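Local coordinates for exopolysaccharide biosynthesis protein (Pantoea stewartii subsp. stewartii DC283, PDB 6TGF) that modifies the glycan of the bacterial biofilm, probably as a glycan-cleaving hydrolase built like a bacteriophage tailspike, at residues B[682-685]-B[686-689]; B[106-109]-B[110-113]. All blocks are in the same frame, centred on the assembly; numbering follows the deposited sequence.

Interaction 1. Residues B[682-685]-B[686-689]; sequences LHNG and KAGV
A beta hairpin of the C-terminal part joins strand 680-683 to strand 688-691, and Leu682 and Val689 pair across it. They form an antiparallel hydrogen-bonded pair: Val689 N gives a nearly straight bond to Leu682 O at 2.8 Å, and Leu682 N returns one to Val689 O at 2.9 Å. On the face of these two residues Leu682 CB lies 4.3 Å from Val689 CG1. Next comes His683 with Gly688, a non-hydrogen-bonded pair. Gly688 has no side chain, and its CA faces His683 CA at 3.9 Å.

The turn is closed by Asn684. Its backbone N donates to Ala687 O at 3.1 Å. Asn684 CG sits between the backbone N and the carbonyl carbon (chi1 68°), which brings the amide oxygen in over the turn. Asn684 OD1 then accepts two backbone N-H groups. Ala687 N lies in the plane of the side-chain carbonyl, 2.9 Å from Asn684 OD1. Lys686 N stands above that plane, 3.1 Å from Asn684 OD1. Gly685 takes a positive phi (99°), a backbone shape that glycine adopts readily.

A second subunit continues the sheet beside Leu682 and His683. Asn684 ND2 bonds to Gln678 O and Asn692 O of that subunit, and His683 NE2 to its Gly610 O. Leu682 and Val689 pack on their own counterparts in the third subunit. One amide thus does two jobs: its oxygen fixes the turn, while its nitrogen ties the hairpin to a neighbouring chain.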
loop_
_atom_site.group_PDB
_atom_site.type_symbol
_atom_site.label_atom_id
_atom_site.label_comp_id
_atom_site.label_asym_id
_atom_site.label_seq_id
_atom_site.Cartn_x
_atom_site.Cartn_y
_atom_site.Cartn_z
ATOM N N LEU B 682 -51.345 -19.169 12.843
ATOM C CA LEU B 682 -51.474 -17.985 11.952
ATOM C C LEU B 682 -52.765 -17.241 12.315
ATOM O O LEU B 682 -53.851 -17.815 12.102
ATOM C CB LEU B 682 -51.478 -18.463 10.495
ATOM C CG LEU B 682 -51.598 -17.372 9.431
ATOM C CD1 LEU B 682 -50.438 -16.390 9.509
ATOM C CD2 LEU B 682 -51.678 -17.983 8.041
ATOM N N HIS B 683 -52.649 -16.023 12.853
ATOM C CA HIS B 683 -53.787 -15.216 13.371
ATOM C C HIS B 683 -53.529 -13.718 13.167
ATOM O O HIS B 683 -52.528 -13.372 12.510
ATOM C CB HIS B 683 -54.045 -15.564 14.845
ATOM C CG HIS B 683 -52.903 -15.253 15.754
ATOM N ND1 HIS B 683 -52.667 -13.983 16.243
ATOM C CD2 HIS B 683 -51.942 -16.043 16.278
ATOM C CE1 HIS B 683 -51.606 -14.002 17.021
ATOM N NE2 HIS B 683 -51.141 -15.255 17.059
ATOM N N ASN B 684 -54.425 -12.875 13.693
ATOM C CA ASN B 684 -54.310 -11.391 13.688
ATOM C C ASN B 684 -54.518 -10.835 15.107
ATOM O O ASN B 684 -54.627 -9.601 15.237
ATOM C CB ASN B 684 -55.297 -10.767 12.698
ATOM C CG ASN B 684 -56.746 -10.936 13.107
ATOM O OD1 ASN B 684 -57.077 -11.804 13.910
ATOM N ND2 ASN B 684 -57.623 -10.113 12.557
ATOM N N GLY B 685 -54.581 -11.704 16.122
ATOM C CA GLY B 685 -54.758 -11.328 17.540
ATOM C C GLY B 685 -56.202 -11.467 17.995
ATOM O O GLY B 685 -56.440 -11.364 19.214
ATOM N N LYS B 686 -57.126 -11.697 17.054
ATOM C CA LYS B 686 -58.590 -11.824 17.296
ATOM C C LYS B 686 -59.077 -13.190 16.796
ATOM O O LYS B 686 -59.663 -13.940 17.604
ATOM C CB LYS B 686 -59.345 -10.695 16.586
ATOM C CG LYS B 686 -59.187 -9.314 17.206
ATOM C CD LYS B 686 -59.889 -8.222 16.423
ATOM C CE LYS B 686 -60.395 -7.086 17.288
ATOM N NZ LYS B 686 -59.300 -6.411 18.021
ATOM N N ALA B 687 -58.847 -13.486 15.512
ATOM C CA ALA B 687 -59.244 -14.741 14.829
ATOM C C ALA B 687 -58.039 -15.326 14.085
ATOM O O ALA B 687 -57.054 -14.591 13.882
ATOM C CB ALA B 687 -60.387 -14.462 13.886
ATOM N N GLY B 688 -58.120 -16.601 13.693
ATOM C CA GLY B 688 -57.079 -17.274 12.895
ATOM C C GLY B 688 -57.214 -18.786 12.898
ATOM O O GLY B 688 -58.309 -19.292 13.218
ATOM N N VAL B 689 -56.123 -19.475 12.551
ATOM C CA VAL B 689 -56.062 -20.952 12.346
ATOM C C VAL B 689 -54.749 -21.470 12.947
ATOM O O VAL B 689 -53.792 -20.676 13.044
ATOM C CB VAL B 689 -56.195 -21.301 10.848
ATOM C CG1 VAL B 689 -55.139 -20.606 10.000
ATOM C CG2 VAL B 689 -56.182 -22.802 10.598
#

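Interaction 2. Residues B[106-109]-B[110-113]; sequences TLNK and GNFD. With EDO (1,2-ethanediol), chain C.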
loop_
_atom_site.group_PDB
_atom_site.type_symbol
_atom_site.label_atom_id
_atom_site.label_comp_id
_atom_site.label_asym_id
_atom_site.label_seq_id
_atom_site.Cartn_x
_atom_site.Cartn_y
_atom_site.Cartn_z
ATOM N N THR B 106 57.889 43.145 -7.007
ATOM C CA THR B 106 58.692 42.025 -6.449
ATOM C C THR B 106 57.859 41.288 -5.395
ATOM O O THR B 106 57.380 41.953 -4.458
ATOM C CB THR B 106 60.011 42.538 -5.858
ATOM O OG1 THR B 106 60.710 43.238 -6.889
ATOM C CG2 THR B 106 60.888 41.436 -5.311
ATOM N N LEU B 107 57.698 39.969 -5.550
ATOM C CA LEU B 107 56.981 39.087 -4.591
ATOM C C LEU B 107 57.981 38.133 -3.928
ATOM O O LEU B 107 58.742 37.473 -4.657
ATOM C CB LEU B 107 55.890 38.304 -5.328
ATOM C CG LEU B 107 54.834 39.133 -6.061
ATOM C CD1 LEU B 107 53.703 38.238 -6.545
ATOM C CD2 LEU B 107 54.280 40.245 -5.184
ATOM N N ASN B 108 57.965 38.085 -2.593
ATOM C CA ASN B 108 58.782 37.175 -1.745
ATOM C C ASN B 108 58.181 37.184 -0.334
ATOM O O ASN B 108 57.384 38.101 -0.051
ATOM C CB ASN B 108 60.265 37.559 -1.762
ATOM C CG ASN B 108 60.526 38.990 -1.343
ATOM O OD1 ASN B 108 59.991 39.461 -0.343
ATOM N ND2 ASN B 108 61.363 39.686 -2.096
ATOM N N LYS B 109 58.542 36.212 0.511
ATOM C CA LYS B 109 57.948 36.038 1.867
ATOM C C LYS B 109 57.967 37.378 2.613
ATOM O O LYS B 109 56.910 37.763 3.151
ATOM C CB LYS B 109 58.684 34.968 2.679
ATOM C CG LYS B 109 58.242 34.880 4.135
ATOM C CD LYS B 109 58.537 33.562 4.808
ATOM C CE LYS B 109 58.264 33.605 6.297
ATOM N NZ LYS B 109 59.428 34.119 7.054
ATOM N N GLY B 110 59.123 38.050 2.644
ATOM C CA GLY B 110 59.311 39.355 3.308
ATOM C C GLY B 110 58.264 40.365 2.870
ATOM O O GLY B 110 57.640 40.990 3.752
ATOM N N ASN B 111 58.072 40.509 1.555
ATOM C CA ASN B 111 57.091 41.447 0.941
ATOM C C ASN B 111 55.665 40.992 1.274
ATOM O O ASN B 111 54.836 41.864 1.602
ATOM C CB ASN B 111 57.302 41.587 -0.569
ATOM C CG ASN B 111 58.467 42.487 -0.927
ATOM O OD1 ASN B 111 59.212 42.932 -0.055
ATOM N ND2 ASN B 111 58.631 42.767 -2.210
ATOM N N PHE B 112 55.390 39.685 1.194
ATOM C CA PHE B 112 54.075 39.080 1.537
ATOM C C PHE B 112 53.733 39.396 2.996
ATOM O O PHE B 112 52.576 39.767 3.272
ATOM C CB PHE B 112 54.069 37.566 1.306
ATOM C CG PHE B 112 54.002 37.130 -0.136
ATOM C CD1 PHE B 112 53.167 37.769 -1.042
ATOM C CD2 PHE B 112 54.751 36.052 -0.581
ATOM C CE1 PHE B 112 53.103 37.354 -2.364
ATOM C CE2 PHE B 112 54.683 35.636 -1.902
ATOM C CZ PHE B 112 53.859 36.287 -2.791
ATOM N N ASP B 113 54.714 39.253 3.893
ATOM C CA ASP B 113 54.559 39.497 5.353
ATOM C C ASP B 113 54.232 40.978 5.578
ATOM O O ASP B 113 53.227 41.255 6.258
ATOM C CB ASP B 113 55.807 39.056 6.125
ATOM C CG ASP B 113 56.028 37.551 6.138
ATOM O OD1 ASP B 113 55.031 36.806 6.056
ATOM O OD2 ASP B 113 57.200 37.135 6.234
HETATM C C1 EDO C . 54.701 32.917 6.684
HETATM O O1 EDO C . 54.147 34.002 7.402
HETATM C C2 EDO C . 53.974 31.640 6.897
HETATM O O2 EDO C . 52.606 31.691 6.533
#
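The Phe112 ring has the backbone N of Asn108 over one face, 4.1 Å above the plane and offset toward the rim. Leu107 CB reaches Phe112 CZ obliquely at 3.8 Å. The ring thus packs against the link between strand 105-107 and helix 109-117, within the head-binding region.

Asn108 is the N-cap of this helix. Its CG lies between N and C of its own backbone (chi1 56°), and this turns Asn108 OD1 toward the helix start. There it accepts from Asn111 N, 2.9 Å from Asn108 OD1. Asn108 O accepts from Phe112 N, beginning the helical backbone bonding. The amide of Asn111 is turned 50° from that of Asn108. It points back to the strand, where Asn111 ND2 donates to Thr106 O at 2.7 Å. That oxygen lies in the Asn111 amide plane, but the donor stands above the Thr106 carbonyl plane. The cap closes the first turn of the helix, and the Asn111 bond ties that turn to the strand.

Lys109 and Asp113, one helical turn apart, cross at a slant, with Lys109 CG 3.3 Å from Asp113 OD2. The salt bridge from Lys109 NZ to Asp113 OD2 is long, at 3.8 Å. Asp113 OD1 accepts from Trp64 NE1, and at 3.2 Å from O1 of a 1,2-ethanediol probably from the crystallisation liquor.

From the N terminus, the chain reaches interaction 2 first. Residues 106-113 lead from the outermost strand 105-107 of a four-stranded antiparallel sheet into helix 109-117, in the head-binding region. The chain then passes through the parallel beta-helix and two five-stranded antiparallel sheets. Interaction 1 follows at 682-689, where the chain reverses between two strands of a small antiparallel sheet. Each contact closes a short local turn. They stand in series, neither nesting nor crossing. The centres of interaction 1 and interaction 2 are about 126 Å apart, and the two lie on opposite sides of the chain's centre. Interaction 1 meets both other subunits, whereas no other chain of the assembly touches interaction 2.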